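Local structure of anthranilate-CoA ligase (Stigmatella aurantiaca, 4WV3) at residues Asp14-Asn19 with Phe230-Gly235; Tyr9-Asp14 with Glu160-His165. The protein belongs to the ANL superfamily of AMP-binding enzymes, with a large N-terminal AMP-binding domain followed by a smaller C-terminal domain. All blocks are in the same frame, centred on the assembly; numbering follows the deposited sequence.

Interaction 1: residues Asp14-Asn19 with Phe230-Gly235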
loop_
_atom_site.group_PDB
_atom_site.type_symbol
_atom_site.label_atom_id
_atom_site.label_comp_id
_atom_site.label_asym_id
_atom_site.label_seq_id
_atom_site.Cartn_x
_atom_site.Cartn_y
_atom_site.Cartn_z
ATOM N N ASP A 14 -17.820 -2.878 -12.886
ATOM C CA ASP A 14 -18.843 -3.702 -12.257
ATOM C C ASP A 14 -18.691 -3.707 -10.739
ATOM O O ASP A 14 -19.661 -3.925 -10.018
ATOM C CB ASP A 14 -18.792 -5.133 -12.796
ATOM C CG ASP A 14 -19.873 -6.013 -12.203
ATOM O OD1 ASP A 14 -21.041 -5.893 -12.629
ATOM O OD2 ASP A 14 -19.554 -6.824 -11.310
ATOM N N ILE A 15 -17.470 -3.470 -10.266
ATOM C CA ILE A 15 -17.196 -3.339 -8.837
ATOM C C ILE A 15 -18.133 -2.304 -8.221
ATOM O O ILE A 15 -18.664 -2.495 -7.126
ATOM C CB ILE A 15 -15.725 -2.940 -8.585
ATOM C CG1 ILE A 15 -14.789 -4.087 -8.972
ATOM C CG2 ILE A 15 -15.502 -2.556 -7.130
ATOM C CD1 ILE A 15 -14.954 -5.325 -8.117
ATOM N N LEU A 16 -18.346 -1.216 -8.954
ATOM C CA LEU A 16 -19.297 -0.188 -8.559
ATOM C C LEU A 16 -20.713 -0.546 -9.004
ATOM O O LEU A 16 -21.667 -0.398 -8.243
ATOM C CB LEU A 16 -18.891 1.158 -9.164
ATOM C CG LEU A 16 -19.977 2.232 -9.279
ATOM C CD1 LEU A 16 -20.432 2.709 -7.906
ATOM C CD2 LEU A 16 -19.491 3.398 -10.129
ATOM N N GLU A 17 -20.839 -1.029 -10.236
ATOM C CA GLU A 17 -22.149 -1.213 -10.857
ATOM C C GLU A 17 -22.887 -2.496 -10.466
ATOM O O GLU A 17 -24.015 -2.721 -10.907
ATOM C CB GLU A 17 -22.041 -1.099 -12.381
ATOM C CG GLU A 17 -21.637 0.287 -12.859
ATOM C CD GLU A 17 -21.698 0.432 -14.367
ATOM O OE1 GLU A 17 -22.067 -0.549 -15.048
ATOM O OE2 GLU A 17 -21.380 1.529 -14.871
ATOM N N ARG A 18 -22.263 -3.331 -9.641
ATOM C CA ARG A 18 -22.944 -4.519 -9.126
ATOM C C ARG A 18 -23.843 -4.130 -7.958
ATOM O O ARG A 18 -24.595 -4.953 -7.437
ATOM C CB ARG A 18 -21.940 -5.594 -8.696
ATOM C CG ARG A 18 -21.098 -5.212 -7.489
ATOM C CD ARG A 18 -19.882 -6.116 -7.337
ATOM N NE ARG A 18 -20.222 -7.457 -6.866
ATOM C CZ ARG A 18 -20.329 -8.523 -7.651
ATOM N NH1 ARG A 18 -20.127 -8.412 -8.957
ATOM N NH2 ARG A 18 -20.639 -9.704 -7.131
ATOM N N ASN A 19 -23.758 -2.866 -7.555
ATOM C CA ASN A 19 -24.576 -2.338 -6.470
ATOM C C ASN A 19 -25.815 -1.619 -6.987
ATOM O O ASN A 19 -26.766 -1.387 -6.243
ATOM C CB ASN A 19 -23.759 -1.384 -5.601
ATOM C CG ASN A 19 -22.592 -2.068 -4.928
ATOM O OD1 ASN A 19 -22.768 -2.797 -3.954
ATOM N ND2 ASN A 19 -21.391 -1.838 -5.444
ATOM N N PHE A 230 -12.623 -3.291 -2.526
ATOM C CA PHE A 230 -13.118 -4.355 -1.653
ATOM C C PHE A 230 -14.470 -4.036 -0.987
ATOM O O PHE A 230 -15.380 -4.863 -1.034
ATOM C CB PHE A 230 -12.073 -4.767 -0.600
ATOM C CG PHE A 230 -10.767 -5.261 -1.178
ATOM C CD1 PHE A 230 -10.614 -5.471 -2.541
ATOM C CD2 PHE A 230 -9.690 -5.523 -0.347
ATOM C CE1 PHE A 230 -9.416 -5.924 -3.062
ATOM C CE2 PHE A 230 -8.489 -5.979 -0.862
ATOM C CZ PHE A 230 -8.353 -6.180 -2.221
ATOM N N PRO A 231 -14.612 -2.847 -0.361
ATOM C CA PRO A 231 -15.906 -2.583 0.282
ATOM C C PRO A 231 -17.059 -2.417 -0.708
ATOM O O PRO A 231 -18.168 -2.860 -0.418
ATOM C CB PRO A 231 -15.664 -1.267 1.031
ATOM C CG PRO A 231 -14.540 -0.619 0.306
ATOM C CD PRO A 231 -13.657 -1.749 -0.120
ATOM N N TRP A 232 -16.803 -1.790 -1.851
ATOM C CA TRP A 232 -17.853 -1.579 -2.845
ATOM C C TRP A 232 -18.253 -2.884 -3.530
ATOM O O TRP A 232 -19.342 -2.992 -4.094
ATOM C CB TRP A 232 -17.429 -0.535 -3.881
ATOM C CG TRP A 232 -17.512 0.874 -3.372
ATOM C CD1 TRP A 232 -17.664 1.267 -2.074
ATOM C CD2 TRP A 232 -17.465 2.075 -4.152
ATOM N NE1 TRP A 232 -17.706 2.638 -1.997
ATOM C CE2 TRP A 232 -17.588 3.158 -3.258
ATOM C CE3 TRP A 232 -17.328 2.340 -5.518
ATOM C CZ2 TRP A 232 -17.576 4.483 -3.686
ATOM C CZ3 TRP A 232 -17.318 3.657 -5.940
ATOM C CH2 TRP A 232 -17.443 4.712 -5.026
ATOM N N TYR A 233 -17.366 -3.870 -3.471
ATOM C CA TYR A 233 -17.638 -5.185 -4.038
ATOM C C TYR A 233 -18.758 -5.888 -3.274
ATOM O O TYR A 233 -19.475 -6.720 -3.832
ATOM C CB TYR A 233 -16.365 -6.034 -4.032
ATOM C CG TYR A 233 -16.540 -7.434 -4.577
ATOM C CD1 TYR A 233 -16.682 -7.657 -5.940
ATOM C CD2 TYR A 233 -16.546 -8.534 -3.729
ATOM C CE1 TYR A 233 -16.836 -8.936 -6.442
ATOM C CE2 TYR A 233 -16.700 -9.815 -4.221
ATOM C CZ TYR A 233 -16.844 -10.011 -5.577
ATOM O OH TYR A 233 -16.997 -11.288 -6.068
ATOM N N VAL A 234 -18.910 -5.544 -1.997
ATOM C CA VAL A 234 -19.942 -6.146 -1.160
ATOM C C VAL A 234 -21.026 -5.147 -0.759
ATOM O O VAL A 234 -21.968 -5.497 -0.048
ATOM C CB VAL A 234 -19.348 -6.781 0.114
ATOM C CG1 VAL A 234 -18.353 -7.868 -0.253
ATOM C CG2 VAL A 234 -18.692 -5.722 0.982
ATOM N N GLY A 235 -20.888 -3.906 -1.212
ATOM C CA GLY A 235 -21.885 -2.886 -0.941
ATOM C C GLY A 235 -21.577 -2.016 0.262
ATOM O O GLY A 235 -22.385 -1.171 0.649
#

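Interaction 2: residues Tyr9-Asp14 with Glu160-His165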
loop_
_atom_site.group_PDB
_atom_site.type_symbol
_atom_site.label_atom_id
_atom_site.label_comp_id
_atom_site.label_asym_id
_atom_site.label_seq_id
_atom_site.Cartn_x
_atom_site.Cartn_y
_atom_site.Cartn_z
ATOM N N TYR A 9 -15.578 -11.591 -21.053
ATOM C CA TYR A 9 -15.533 -10.145 -21.201
ATOM C C TYR A 9 -16.054 -9.472 -19.936
ATOM O O TYR A 9 -17.247 -9.525 -19.632
ATOM C CB TYR A 9 -16.333 -9.702 -22.425
ATOM C CG TYR A 9 -15.666 -10.054 -23.734
ATOM C CD1 TYR A 9 -15.849 -11.301 -24.316
ATOM C CD2 TYR A 9 -14.846 -9.142 -24.384
ATOM C CE1 TYR A 9 -15.238 -11.629 -25.511
ATOM C CE2 TYR A 9 -14.229 -9.460 -25.580
ATOM C CZ TYR A 9 -14.430 -10.705 -26.139
ATOM O OH TYR A 9 -13.820 -11.027 -27.329
ATOM N N TYR A 10 -15.144 -8.847 -19.197
ATOM C CA TYR A 10 -15.477 -8.239 -17.917
ATOM C C TYR A 10 -14.877 -6.845 -17.802
ATOM O O TYR A 10 -13.771 -6.590 -18.280
ATOM C CB TYR A 10 -14.977 -9.126 -16.772
ATOM C CG TYR A 10 -15.139 -8.525 -15.393
ATOM C CD1 TYR A 10 -16.336 -8.642 -14.699
ATOM C CD2 TYR A 10 -14.088 -7.851 -14.780
ATOM C CE1 TYR A 10 -16.487 -8.097 -13.437
ATOM C CE2 TYR A 10 -14.230 -7.303 -13.520
ATOM C CZ TYR A 10 -15.430 -7.429 -12.853
ATOM O OH TYR A 10 -15.577 -6.886 -11.597
ATOM N N ASN A 11 -15.618 -5.941 -17.170
ATOM C CA ASN A 11 -15.117 -4.603 -16.890
ATOM C C ASN A 11 -15.151 -4.332 -15.391
ATOM O O ASN A 11 -16.146 -4.620 -14.724
ATOM C CB ASN A 11 -15.926 -3.548 -17.647
ATOM C CG ASN A 11 -15.215 -2.210 -17.723
ATOM O OD1 ASN A 11 -15.154 -1.470 -16.741
ATOM N ND2 ASN A 11 -14.678 -1.890 -18.895
ATOM N N ALA A 12 -14.064 -3.777 -14.866
ATOM C CA ALA A 12 -13.919 -3.558 -13.430
ATOM C C ALA A 12 -14.865 -2.489 -12.885
ATOM O O ALA A 12 -14.943 -2.283 -11.675
ATOM C CB ALA A 12 -12.474 -3.215 -13.091
ATOM N N VAL A 13 -15.587 -1.815 -13.775
ATOM C CA VAL A 13 -16.585 -0.841 -13.349
ATOM C C VAL A 13 -17.758 -1.564 -12.688
ATOM O O VAL A 13 -18.579 -0.951 -12.004
ATOM C CB VAL A 13 -17.086 0.022 -14.528
ATOM C CG1 VAL A 13 -18.043 -0.771 -15.403
ATOM C CG2 VAL A 13 -17.750 1.294 -14.017
ATOM N N ASP A 14 -17.820 -2.878 -12.886
ATOM C CA ASP A 14 -18.843 -3.702 -12.257
ATOM C C ASP A 14 -18.691 -3.707 -10.739
ATOM O O ASP A 14 -19.661 -3.925 -10.018
ATOM C CB ASP A 14 -18.792 -5.133 -12.796
ATOM C CG ASP A 14 -19.873 -6.013 -12.203
ATOM O OD1 ASP A 14 -21.041 -5.893 -12.629
ATOM O OD2 ASP A 14 -19.554 -6.824 -11.310
ATOM N N GLU A 160 -22.129 3.467 -21.887
ATOM C CA GLU A 160 -21.997 2.030 -22.085
ATOM C C GLU A 160 -20.577 1.581 -21.765
ATOM O O GLU A 160 -19.608 2.178 -22.235
ATOM C CB GLU A 160 -22.355 1.644 -23.522
ATOM C CG GLU A 160 -23.827 1.806 -23.873
ATOM C CD GLU A 160 -24.697 0.697 -23.307
ATOM O OE1 GLU A 160 -24.160 -0.205 -22.630
ATOM O OE2 GLU A 160 -25.923 0.726 -23.546
ATOM N N ALA A 161 -20.460 0.528 -20.961
ATOM C CA ALA A 161 -19.156 -0.013 -20.604
ATOM C C ALA A 161 -18.476 -0.615 -21.828
ATOM O O ALA A 161 -19.128 -1.232 -22.671
ATOM C CB ALA A 161 -19.292 -1.053 -19.501
ATOM N N ALA A 162 -17.165 -0.425 -21.926
ATOM C CA ALA A 162 -16.403 -0.922 -23.064
ATOM C C ALA A 162 -16.349 -2.446 -23.068
ATOM O O ALA A 162 -16.322 -3.080 -22.013
ATOM C CB ALA A 162 -14.999 -0.339 -23.056
ATOM N N GLN A 163 -16.332 -3.029 -24.263
ATOM C CA GLN A 163 -16.277 -4.479 -24.410
ATOM C C GLN A 163 -14.873 -4.991 -24.110
ATOM O O GLN A 163 -14.190 -5.519 -24.988
ATOM C CB GLN A 163 -16.693 -4.886 -25.824
ATOM C CG GLN A 163 -18.033 -4.319 -26.264
ATOM C CD GLN A 163 -18.344 -4.623 -27.717
ATOM O OE1 GLN A 163 -17.781 -5.546 -28.306
ATOM N NE2 GLN A 163 -19.242 -3.840 -28.305
ATOM N N SER A 164 -14.449 -4.835 -22.861
ATOM C CA SER A 164 -13.101 -5.209 -22.458
ATOM C C SER A 164 -13.009 -6.680 -22.075
ATOM O O SER A 164 -13.881 -7.211 -21.385
ATOM C CB SER A 164 -12.633 -4.339 -21.289
ATOM O OG SER A 164 -13.468 -4.515 -20.156
ATOM N N HIS A 165 -11.948 -7.334 -22.535
ATOM C CA HIS A 165 -11.642 -8.689 -22.105
ATOM C C HIS A 165 -11.289 -8.607 -20.628
ATOM O O HIS A 165 -10.778 -7.585 -20.168
ATOM C CB HIS A 165 -10.457 -9.232 -22.904
ATOM C CG HIS A 165 -10.300 -10.720 -22.826
ATOM N ND1 HIS A 165 -9.783 -11.359 -21.721
ATOM C CD2 HIS A 165 -10.578 -11.691 -23.728
ATOM C CE1 HIS A 165 -9.757 -12.662 -21.941
ATOM N NE2 HIS A 165 -10.234 -12.890 -23.151
#

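Interaction 1: residues Asp14-Asn19 with Phe230-Gly235
One face of the R18 guanidinium is covered by the edge atoms CD1 and CE1 of Y233: CE1 sits above the centre of the group, 3.7 Å from R18 CZ, and the planes are 15° apart but the two groups are offset. At the edge of the guanidinium, in its plane, R18 NH1 forms a salt bridge with D14 OD2 at 2.9 Å. R18 NE turns the other way and gives a hydrogen bond to the backbone O of Y233 (3.2 Å), somewhat tilted from the guanidinium plane yet directed at a lone pair. Carboxylate, ring and carbonyl together fix the rotation of the group, and a bend at chi3 (-73°) lays its face against CD1 and CE1 of Y233. Y233 is also met obliquely by I15, whose CD1 is 3.6 Å from Y233 CD1; the Y233 hydroxyl is hydrogen-bonded to Q197 of helix 191-204.

Further along, the amide of N19 bridges two carbonyls. ND2 donates to W232 O at 2.7 Å, nearly straight, and to L16 O at 3.2 Å from above that carbonyl's plane. L16 lies alongside the W232 indole, CD1 touching CZ3 at 3.8 Å. G235, whose positive phi suits glycine, is the C-prime residue of the Schellman motif that ends helix 221-234.

N19 thus serves carbonyls of both segments, and R18 NE one near the end of helix 221-234. Their donors would offset the partial negative charge gathered at that helix end, while I15 and L16 against W232 and Y233 supply the apolar part of the contact.

Interaction 2: residues Tyr9-Asp14 with Glu160-His165
S164 OG is gripped from two directions: it gives a hydrogen bond to the backbone O of Y10 at 2.8 Å and accepts a weak, bent one from N11 ND2 at 3.2 Å. The hydroxyl stands above the plane of the Y10 carbonyl, 46° out of it. With chi1 at 62°, OG is placed between the backbone N and the carbonyl carbon of its own residue, which turns it towards the Y10-N11 backbone. Serine suits the place because one small group can both donate and accept where two irregular segments run close together.

The N11 side chain has work at both ends. ND2, besides meeting S164, is hydrogen-bonded to the backbone O of V81, while OD1 caps V13 N at 3.0 Å, receiving it in the carbonyl plane on a lone pair. That capping bond accompanies a type I turn from N11 to D14 and leads the chain into helix 14-17.

At the outer end, Y9 and H165 form an edge-to-face pair, the edge of the imidazole directed at the face of the phenol ring, with centroids 5.6 Å apart and planes at 59°. H165 ND1 is hydrogen-bonded to E167 N, which would limit the rotation of the imidazole. The Q163 carbonyl lies at the edge of the tyrosine ring, near its plane, its O 3.7 Å from Y9 CD2. At the inner end V13 CG1 makes a loose apolar contact with A161 CB.

Both segments are irregular chain laid against helix 71-83: A12 touches V81, V13 packs on F78 and K82, and A161 rests on K82. The 160-165 segment then runs on towards strand 169-175, with H189 lying against both N11 and S164.

From the N terminus, the chain first passes through residues 9-14, which interaction 2 joins to 160-165, closing a loop of 145 residues that includes the five-stranded parallel sheet. D14 is common to both ranges, ending one and beginning the other. The short helix it begins is the near side of interaction 1, whose partner is 230-235, with 210 residues in between, at the end of helix 221-234. The closures cross, since the order along the chain is 9-14, 14-19, 160-165, 230-235, with the partners alternating. Their centres are about 14 Å apart, and Y10 OH packs against I15 CD1 between them. Together they tie the N-terminal segment to the approach to strand 169-175 and to helix 221-234, with helix 71-83 touching both contacts.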